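Local coordinates for protein NUDIX hydrolase (Nitrosomonas europaea, PDB 2B0V) that probably hydrolyses the phosphoanhydride bonds of nucleoside di- and triphosphates, and perhaps of thiamine diphosphate, with magnesium as cofactor, as a monomeric NudJ-type Nudix hydrolase, at residues R86-G91 with M130-D135; S47-C52 with F64-L69; L23-P28 with R118-M123. All coordinates share one frame; numbering follows the deposited sequence.

Interaction 1 of 3, residues R86-G91 with M130-D135; sequences RFTFSG and MQCIED
Arg86 and Thr88 of the strand meet one residue of the helix, Cys132, whose sulfur is the focus of the whole contact. The cysteine was modelled in two conformations; in the one described, Arg86 NH1 donates a hydrogen bond to Cys132 SG at 3.5 Å, with an N-H...S angle of 157°, and the sulfur sits at the guanidinium edge, 9° from its plane. A thiol probably suits this place because it is small enough to enter a buried interface yet polarisable enough to accept from a cation. Thr88 comes in from the next inward-pointing position of the strand: its OG1 stands 3.5 Å from Cys132 SG, while its methyl CG2 lies 4.1 Å from Cys132 CB.

The arginine reaches so far because its chain leaves the strand extended, with CG opposite the backbone N (chi1 173°), and bends at chi3. Asn36 OD1, bonded to NH2, and Gln37 OE1, bonded to NH1, then fix the rotation of the buried guanidinium. A leucine here would probably cost the two amide oxygens this donor, and the sulfur too in the conformer described.

Beyond this shell, Cys132 also packs on Tyr73, whose hydroxyl is hydrogen-bonded to Asp135 OD2. Helix 128-137 thus packs on a face of the Nudix fold's central mixed sheet, over strand 82-96 and its neighbours 8-17 and 62-77, with helix 114-119 alongside through Met130 and Ile133.

Interaction 2 of 3, residues S47-C52 with F64-L69; sequences SIIQAC and FLPEVL
Ile49 and Pro66 are the closest backbone pair, their CA atoms 7.2 Å apart, where the opening turns of helix 48-60 come up against strand 62-77. Residues 40-61 match the Nudix box, the signature loop-helix-loop of this hydrolase family. In the family the helix of this motif carries glutamates that bind the catalytic magnesium, and probably does so here; the contact holds the start of that helix against the sheet.

Two apolar pairs make the contact. In the first, Ile49 meets Pro66 by its CG2 branch, which lies 3.6 Å from CG and 3.9 Å from CB of the proline ring. This methyl is directed away from the helix backbone N and toward the strand, whereas the CG1 branch is set beside that N. A beta-branched residue serves well here, since one branch can meet the strand while the other extends elsewhere. Proline offers a compact, rigid hydrocarbon surface.

The second pair is a sulfur-aromatic contact. With SG opposite its backbone N (chi1 -176°), Cys52 directs the sulfur across to the Phe64 ring, where SG comes 3.7 Å from Phe64 CE2 and 4.7 Å from the ring centroid, 53° off the normal, an oblique approach. Phe64 is also packed on Val56 and Ser53 of the same helix and on Ile15 of strand 8-17, so its broad ring fills a buried junction between helix and sheet. Within the strand, Glu67 and Val68 both face Ser90, forming a classic beta bulge.

At the start of the helix, Ser47 is the N-cap: its OG accepts from Gln50 N at 3.1 Å, with an N-H...O angle of 157°, occupying an amide that has no carbonyl of an earlier turn to bond.

Interaction 3 of 3, residues L23-P28 with R118-M123; sequences LVEEIP and RAKQAM
Glu25 is the strand residue that meets the other segment, touching both Lys120 and Met123 through OE2. These are loose van der Waals approaches to carbon: Lys120 CE lies 4.1 Å from Glu25 OE2, and the terminal methyl CE of Met123, a selenomethionine, lies 4.2 Å from the same oxygen. The glutamate and lysine chains cross at about a right angle, with the carboxylate reaching the flank of the lysine chain near its end. Glu25 gets there by running extended beyond CG (chi2 179°). A long, flexible methionine suits its place through its apolar packing on Ile33, its methyl simply reaching as far as the carboxylate.

The electrostatic terms are graded. Glu25 OE2 and Lys120 NZ have opposite charges but stand 5.1 Å apart, because the lysine bends at its last torsion (chi4 61°); the attraction across the contact is therefore probably diffuse. The firm ionic partner of Glu25 is Arg108 of strand 106-113, which forms a salt bridge with OE1. An acidic residue thus fits a place where two basic side chains approach its two oxygens.

Hydrogen bonds also give residues 118-123 their shape. Arg118 O accepts from both Gln121 N and Gln121 NE2, the side-chain bond being 3.1 Å and lying in the carbonyl plane on a lone pair. Met123 N is bonded to Lys120 O at 2.9 Å within the 3-10 turn.

The arrangement belongs to the outer flank of the Nudix fold's alpha/beta/alpha sandwich, where the connection following helix 114-119 folds back over the end of strand 20-26.

Overall arrangement
All three contacts join parts of one Nudix domain and reach the same mixed sheet. Interactions 1 and 2 have centres about 12 Å apart and touch directly, because strands 82-96 and 62-77 are antiparallel neighbours that meet at Ser90. Interactions 1 and 3 have centres about 15 Å apart, the link being Met130 against Arg118 and Gln121. Interactions 2 and 3, with centres about 22 Å apart, fall on opposite sides of the chain's centre. Along the chain, interaction 2 is nested inside the loop closed by interaction 3 and precedes interaction 1, which crosses interaction 3. The Nudix-box helix, helix 128-137 and the connection after helix 114-119 are thereby packed onto a common sheet.

Interaction 1 of 3, residues R86-G91 with M130-D135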
loop_
_atom_site.group_PDB
_atom_site.type_symbol
_atom_site.label_atom_id
_atom_site.label_comp_id
_atom_site.label_asym_id
_atom_site.label_seq_id
_atom_site.Cartn_x
_atom_site.Cartn_y
_atom_site.Cartn_z
ATOM N N ARG A 86 -3.534 -9.008 -2.881
ATOM C CA ARG A 86 -3.164 -7.618 -2.714
ATOM C C ARG A 86 -3.180 -6.919 -4.049
ATOM O O ARG A 86 -2.346 -7.213 -4.916
ATOM C CB ARG A 86 -1.746 -7.488 -2.139
ATOM C CG ARG A 86 -1.233 -6.021 -2.101
ATOM C CD ARG A 86 0.294 -5.975 -1.714
ATOM N NE ARG A 86 0.460 -5.511 -0.332
ATOM C CZ ARG A 86 1.435 -4.730 0.133
ATOM N NH1 ARG A 86 2.401 -4.274 -0.637
ATOM N NH2 ARG A 86 1.403 -4.366 1.409
ATOM N N PHE A 87 -4.131 -5.997 -4.225
ATOM C CA PHE A 87 -4.159 -5.160 -5.449
ATOM C C PHE A 87 -3.306 -3.953 -5.206
ATOM O O PHE A 87 -3.615 -3.199 -4.297
ATOM C CB PHE A 87 -5.572 -4.669 -5.695
ATOM C CG PHE A 87 -6.510 -5.760 -6.184
ATOM C CD1 PHE A 87 -6.883 -5.821 -7.541
ATOM C CD2 PHE A 87 -7.009 -6.724 -5.276
ATOM C CE1 PHE A 87 -7.748 -6.850 -8.000
ATOM C CE2 PHE A 87 -7.880 -7.765 -5.720
ATOM C CZ PHE A 87 -8.244 -7.827 -7.078
ATOM N N THR A 88 -2.282 -3.753 -6.055
ATOM C CA THR A 88 -1.297 -2.679 -5.797
ATOM C C THR A 88 -1.453 -1.669 -6.917
ATOM O O THR A 88 -1.522 -2.042 -8.092
ATOM C CB THR A 88 0.114 -3.263 -5.812
ATOM O OG1 THR A 88 0.170 -4.342 -4.868
ATOM C CG2 THR A 88 1.090 -2.203 -5.416
ATOM N N PHE A 89 -1.509 -0.395 -6.533
ATOM C CA PHE A 89 -1.677 0.697 -7.502
ATOM C C PHE A 89 -0.549 1.685 -7.374
ATOM O O PHE A 89 -0.016 1.874 -6.264
ATOM C CB PHE A 89 -2.990 1.446 -7.220
ATOM C CG PHE A 89 -4.179 0.562 -7.349
ATOM C CD1 PHE A 89 -4.836 0.461 -8.564
ATOM C CD2 PHE A 89 -4.643 -0.167 -6.237
ATOM C CE1 PHE A 89 -5.952 -0.382 -8.684
ATOM C CE2 PHE A 89 -5.734 -0.984 -6.340
ATOM C CZ PHE A 89 -6.390 -1.098 -7.558
ATOM N N SER A 90 -0.228 2.386 -8.467
ATOM C CA SER A 90 0.666 3.544 -8.378
ATOM C C SER A 90 -0.146 4.810 -8.671
ATOM O O SER A 90 -1.146 4.785 -9.428
ATOM C CB SER A 90 1.830 3.394 -9.378
ATOM O OG SER A 90 2.659 4.531 -9.347
ATOM N N GLY A 91 0.279 5.911 -8.071
ATOM C CA GLY A 91 -0.366 7.178 -8.336
ATOM C C GLY A 91 0.368 8.310 -7.662
ATOM O O GLY A 91 1.474 8.124 -7.118
HETATM N N MSE A 130 9.045 -5.226 -0.955
HETATM C CA MSE A 130 10.079 -5.078 -1.954
HETATM C C MSE A 130 9.570 -5.451 -3.349
HETATM O O MSE A 130 9.860 -4.760 -4.342
HETATM C CB MSE A 130 11.304 -5.940 -1.558
HETATM C CG MSE A 130 12.544 -5.683 -2.359
HETATM SE SE MSE A 130 13.353 -3.989 -1.743
HETATM C CE MSE A 130 12.828 -3.041 -3.310
ATOM N N GLN A 131 8.796 -6.531 -3.437
ATOM C CA GLN A 131 8.375 -7.021 -4.767
ATOM C C GLN A 131 7.537 -5.975 -5.500
ATOM O O GLN A 131 7.712 -5.757 -6.721
ATOM C CB GLN A 131 7.593 -8.338 -4.675
ATOM C CG GLN A 131 7.366 -8.994 -6.062
ATOM C CD GLN A 131 8.687 -9.281 -6.768
ATOM O OE1 GLN A 131 8.940 -8.827 -7.886
ATOM N NE2 GLN A 131 9.558 -9.955 -6.079
ATOM N N CYS A 132 6.610 -5.331 -4.781
ATOM C CA CYS A 132 5.708 -4.314 -5.382
ATOM C C CYS A 132 6.528 -3.160 -5.986
ATOM O O CYS A 132 6.244 -2.631 -7.054
ATOM C CB CYS A 132 4.674 -3.837 -4.335
ATOM S SG CYS A 132 3.457 -5.131 -3.832
ATOM N N ILE A 133 7.584 -2.778 -5.272
ATOM C CA ILE A 133 8.477 -1.710 -5.780
ATOM C C ILE A 133 9.269 -2.162 -7.003
ATOM O O ILE A 133 9.395 -1.415 -7.968
ATOM C CB ILE A 133 9.448 -1.225 -4.657
ATOM C CG1 ILE A 133 8.641 -0.451 -3.622
ATOM C CG2 ILE A 133 10.570 -0.345 -5.233
ATOM C CD1 ILE A 133 9.377 -0.212 -2.278
ATOM N N GLU A 134 9.787 -3.386 -6.965
ATOM C CA GLU A 134 10.523 -3.954 -8.103
ATOM C C GLU A 134 9.682 -3.980 -9.367
ATOM O O GLU A 134 10.131 -3.530 -10.410
ATOM C CB GLU A 134 11.040 -5.351 -7.757
ATOM C CG GLU A 134 12.112 -5.259 -6.639
ATOM C CD GLU A 134 12.571 -6.621 -6.131
ATOM O OE1 GLU A 134 11.804 -7.610 -6.210
ATOM O OE2 GLU A 134 13.704 -6.682 -5.618
ATOM N N ASP A 135 8.438 -4.440 -9.238
ATOM C CA ASP A 135 7.538 -4.548 -10.368
ATOM C C ASP A 135 7.217 -3.149 -10.915
ATOM O O ASP A 135 7.237 -2.935 -12.127
ATOM C CB ASP A 135 6.297 -5.327 -9.950
ATOM C CG ASP A 135 6.594 -6.809 -9.723
ATOM O OD1 ASP A 135 7.664 -7.269 -10.178
ATOM O OD2 ASP A 135 5.752 -7.528 -9.133
#

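Interaction 2 of 3, residues S47-C52 with F64-L69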
loop_
_atom_site.group_PDB
_atom_site.type_symbol
_atom_site.label_atom_id
_atom_site.label_comp_id
_atom_site.label_asym_id
_atom_site.label_seq_id
_atom_site.Cartn_x
_atom_site.Cartn_y
_atom_site.Cartn_z
ATOM N N SER A 47 -15.170 0.407 -3.706
ATOM C CA SER A 47 -14.429 -0.219 -4.777
ATOM C C SER A 47 -12.991 -0.442 -4.325
ATOM O O SER A 47 -12.534 0.140 -3.326
ATOM C CB SER A 47 -14.406 0.661 -6.011
ATOM O OG SER A 47 -13.702 1.882 -5.737
ATOM N N ILE A 48 -12.285 -1.276 -5.074
ATOM C CA ILE A 48 -10.902 -1.556 -4.724
ATOM C C ILE A 48 -10.035 -0.285 -4.895
ATOM O O ILE A 48 -9.212 0.032 -4.055
ATOM C CB ILE A 48 -10.371 -2.744 -5.560
ATOM C CG1 ILE A 48 -11.057 -4.004 -5.063
ATOM C CG2 ILE A 48 -8.854 -2.884 -5.387
ATOM C CD1 ILE A 48 -10.880 -5.236 -5.914
ATOM N N ILE A 49 -10.243 0.436 -5.988
ATOM C CA ILE A 49 -9.460 1.662 -6.194
ATOM C C ILE A 49 -9.702 2.687 -5.069
ATOM O O ILE A 49 -8.755 3.346 -4.562
ATOM C CB ILE A 49 -9.760 2.282 -7.578
ATOM C CG1 ILE A 49 -9.164 1.368 -8.647
ATOM C CG2 ILE A 49 -9.075 3.624 -7.702
ATOM C CD1 ILE A 49 -9.574 1.720 -10.081
ATOM N N GLN A 50 -10.965 2.850 -4.692
ATOM C CA GLN A 50 -11.269 3.777 -3.589
ATOM C C GLN A 50 -10.716 3.289 -2.247
ATOM O O GLN A 50 -10.277 4.124 -1.434
ATOM C CB GLN A 50 -12.759 4.113 -3.522
ATOM C CG GLN A 50 -13.229 4.948 -4.753
ATOM C CD GLN A 50 -12.545 6.308 -4.810
ATOM O OE1 GLN A 50 -11.527 6.501 -5.478
ATOM N NE2 GLN A 50 -13.086 7.259 -4.069
ATOM N N ALA A 51 -10.658 1.976 -2.036
ATOM C CA ALA A 51 -10.035 1.412 -0.810
ATOM C C ALA A 51 -8.589 1.836 -0.768
ATOM O O ALA A 51 -8.048 2.164 0.300
ATOM C CB ALA A 51 -10.085 -0.094 -0.857
ATOM N N CYS A 52 -7.939 1.789 -1.932
ATOM C CA CYS A 52 -6.533 2.173 -2.017
ATOM C C CYS A 52 -6.358 3.647 -1.609
ATOM O O CYS A 52 -5.487 3.964 -0.814
ATOM C CB CYS A 52 -5.984 1.898 -3.416
ATOM S SG CYS A 52 -4.179 2.250 -3.510
ATOM N N PHE A 64 -4.689 10.685 -2.255
ATOM C CA PHE A 64 -4.100 9.933 -3.359
ATOM C C PHE A 64 -4.929 10.051 -4.625
ATOM O O PHE A 64 -6.177 10.068 -4.575
ATOM C CB PHE A 64 -4.046 8.478 -2.915
ATOM C CG PHE A 64 -3.359 7.506 -3.890
ATOM C CD1 PHE A 64 -2.035 7.663 -4.257
ATOM C CD2 PHE A 64 -4.049 6.387 -4.364
ATOM C CE1 PHE A 64 -1.394 6.685 -5.098
ATOM C CE2 PHE A 64 -3.406 5.434 -5.206
ATOM C CZ PHE A 64 -2.096 5.598 -5.556
ATOM N N LEU A 65 -4.220 10.133 -5.757
ATOM C CA LEU A 65 -4.817 10.056 -7.084
ATOM C C LEU A 65 -4.293 8.805 -7.790
ATOM O O LEU A 65 -3.173 8.807 -8.291
ATOM C CB LEU A 65 -4.415 11.303 -7.886
ATOM C CG LEU A 65 -5.185 11.658 -9.155
ATOM C CD1 LEU A 65 -6.541 12.265 -8.812
ATOM C CD2 LEU A 65 -4.364 12.683 -9.962
ATOM N N PRO A 66 -5.086 7.722 -7.799
ATOM C CA PRO A 66 -4.579 6.508 -8.457
ATOM C C PRO A 66 -4.431 6.729 -9.948
ATOM O O PRO A 66 -5.235 7.480 -10.579
ATOM C CB PRO A 66 -5.638 5.420 -8.143
ATOM C CG PRO A 66 -6.494 6.030 -7.040
ATOM C CD PRO A 66 -6.441 7.542 -7.241
ATOM N N GLU A 67 -3.390 6.129 -10.509
ATOM C CA GLU A 67 -3.130 6.281 -11.948
ATOM C C GLU A 67 -3.166 4.948 -12.718
ATOM O O GLU A 67 -3.679 4.887 -13.828
ATOM C CB GLU A 67 -1.805 6.984 -12.158
ATOM C CG GLU A 67 -1.814 8.422 -11.550
ATOM C CD GLU A 67 -0.485 9.141 -11.700
ATOM O OE1 GLU A 67 0.563 8.613 -11.274
ATOM O OE2 GLU A 67 -0.493 10.268 -12.229
ATOM N N VAL A 68 -2.505 3.923 -12.154
ATOM C CA VAL A 68 -2.380 2.573 -12.764
ATOM C C VAL A 68 -2.424 1.487 -11.705
ATOM O O VAL A 68 -2.124 1.744 -10.521
ATOM C CB VAL A 68 -1.049 2.389 -13.540
ATOM C CG1 VAL A 68 -0.977 3.303 -14.769
ATOM C CG2 VAL A 68 0.192 2.563 -12.638
ATOM N N LEU A 69 -2.761 0.280 -12.167
ATOM C CA LEU A 69 -2.558 -0.943 -11.401
ATOM C C LEU A 69 -1.137 -1.393 -11.706
ATOM O O LEU A 69 -0.711 -1.371 -12.883
ATOM C CB LEU A 69 -3.545 -1.989 -11.897
ATOM C CG LEU A 69 -3.519 -3.334 -11.217
ATOM C CD1 LEU A 69 -4.129 -3.179 -9.811
ATOM C CD2 LEU A 69 -4.350 -4.276 -12.125
#

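Interaction 3 of 3, residues L23-P28 with R118-M123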
loop_
_atom_site.group_PDB
_atom_site.type_symbol
_atom_site.label_atom_id
_atom_site.label_comp_id
_atom_site.label_asym_id
_atom_site.label_seq_id
_atom_site.Cartn_x
_atom_site.Cartn_y
_atom_site.Cartn_z
ATOM N N LEU A 23 6.296 5.506 2.393
ATOM C CA LEU A 23 6.063 4.266 3.112
ATOM C C LEU A 23 5.672 4.582 4.513
ATOM O O LEU A 23 5.869 5.718 4.990
ATOM C CB LEU A 23 7.333 3.401 3.135
ATOM C CG LEU A 23 7.892 2.936 1.775
ATOM C CD1 LEU A 23 9.251 2.168 1.940
ATOM C CD2 LEU A 23 6.850 2.106 0.944
ATOM N N VAL A 24 5.185 3.575 5.211
ATOM C CA VAL A 24 4.865 3.769 6.617
ATOM C C VAL A 24 5.709 2.851 7.478
ATOM O O VAL A 24 6.000 1.727 7.076
ATOM C CB VAL A 24 3.355 3.559 6.932
ATOM C CG1 VAL A 24 2.494 4.622 6.236
ATOM C CG2 VAL A 24 2.911 2.149 6.573
ATOM N N GLU A 25 6.123 3.350 8.650
ATOM C CA GLU A 25 6.602 2.481 9.721
ATOM C C GLU A 25 5.413 2.244 10.638
ATOM O O GLU A 25 4.739 3.183 11.062
ATOM C CB GLU A 25 7.776 3.128 10.466
ATOM C CG GLU A 25 8.950 3.302 9.513
ATOM C CD GLU A 25 10.174 3.955 10.137
ATOM O OE1 GLU A 25 10.024 4.742 11.105
ATOM O OE2 GLU A 25 11.280 3.639 9.654
ATOM N N GLU A 26 5.127 0.974 10.893
ATOM C CA GLU A 26 3.893 0.588 11.574
ATOM C C GLU A 26 4.166 -0.559 12.544
ATOM O O GLU A 26 5.158 -1.283 12.414
ATOM C CB GLU A 26 2.827 0.164 10.550
ATOM C CG GLU A 26 3.230 -1.104 9.760
ATOM C CD GLU A 26 2.297 -1.360 8.587
ATOM O OE1 GLU A 26 1.547 -0.414 8.202
ATOM O OE2 GLU A 26 2.339 -2.497 8.061
ATOM N N ILE A 27 3.303 -0.674 13.542
ATOM C CA ILE A 27 3.409 -1.772 14.502
ATOM C C ILE A 27 2.115 -2.573 14.346
ATOM O O ILE A 27 1.088 -2.202 14.929
ATOM C CB ILE A 27 3.573 -1.242 15.928
ATOM C CG1 ILE A 27 4.818 -0.348 16.006
ATOM C CG2 ILE A 27 3.652 -2.394 16.908
ATOM C CD1 ILE A 27 5.037 0.315 17.370
ATOM N N PRO A 28 2.153 -3.660 13.541
ATOM C CA PRO A 28 0.925 -4.439 13.250
ATOM C C PRO A 28 0.412 -5.247 14.432
ATOM O O PRO A 28 -0.801 -5.497 14.545
ATOM C CB PRO A 28 1.364 -5.413 12.133
ATOM C CG PRO A 28 2.682 -4.923 11.660
ATOM C CD PRO A 28 3.322 -4.211 12.838
ATOM N N ARG A 118 16.026 -1.131 0.702
ATOM C CA ARG A 118 16.757 -2.406 0.640
ATOM C C ARG A 118 17.481 -2.706 1.943
ATOM O O ARG A 118 17.464 -3.845 2.395
ATOM C CB ARG A 118 17.731 -2.466 -0.544
ATOM C CG ARG A 118 17.086 -2.459 -1.894
ATOM C CD ARG A 118 18.152 -2.537 -3.000
ATOM N NE ARG A 118 17.572 -2.430 -4.337
ATOM C CZ ARG A 118 18.092 -1.732 -5.351
ATOM N NH1 ARG A 118 19.227 -1.043 -5.219
ATOM N NH2 ARG A 118 17.459 -1.720 -6.519
ATOM N N ALA A 119 18.040 -1.676 2.601
ATOM C CA ALA A 119 18.823 -1.901 3.821
ATOM C C ALA A 119 17.916 -2.240 5.004
ATOM O O ALA A 119 18.372 -2.712 6.037
ATOM C CB ALA A 119 19.686 -0.673 4.119
ATOM N N LYS A 120 16.619 -2.002 4.829
ATOM C CA LYS A 120 15.643 -2.255 5.884
ATOM C C LYS A 120 14.837 -3.528 5.615
ATOM O O LYS A 120 13.789 -3.734 6.218
ATOM C CB LYS A 120 14.736 -1.037 6.050
ATOM C CG LYS A 120 15.360 -0.014 6.973
ATOM C CD LYS A 120 14.385 1.119 7.220
ATOM C CE LYS A 120 14.765 1.861 8.461
ATOM N NZ LYS A 120 16.110 2.439 8.335
ATOM N N GLN A 121 15.326 -4.356 4.684
ATOM C CA GLN A 121 14.626 -5.559 4.233
ATOM C C GLN A 121 14.171 -6.443 5.399
ATOM O O GLN A 121 13.026 -6.925 5.394
ATOM C CB GLN A 121 15.507 -6.356 3.251
ATOM C CG GLN A 121 14.733 -7.125 2.192
ATOM C CD GLN A 121 15.255 -6.900 0.729
ATOM O OE1 GLN A 121 14.710 -7.469 -0.223
ATOM N NE2 GLN A 121 16.292 -6.074 0.565
ATOM N N ALA A 122 15.030 -6.622 6.412
ATOM C CA ALA A 122 14.644 -7.484 7.533
ATOM C C ALA A 122 13.402 -7.002 8.315
ATOM O O ALA A 122 12.723 -7.824 8.944
ATOM C CB ALA A 122 15.842 -7.754 8.479
HETATM N N MSE A 123 13.094 -5.701 8.259
HETATM C CA MSE A 123 11.915 -5.157 8.982
HETATM C C MSE A 123 10.752 -4.863 8.015
HETATM O O MSE A 123 9.748 -4.286 8.419
HETATM C CB MSE A 123 12.265 -3.935 9.841
HETATM C CG MSE A 123 12.729 -2.741 9.058
HETATM SE SE MSE A 123 13.160 -1.215 10.233
HETATM C CE MSE A 123 11.370 -0.536 10.371
#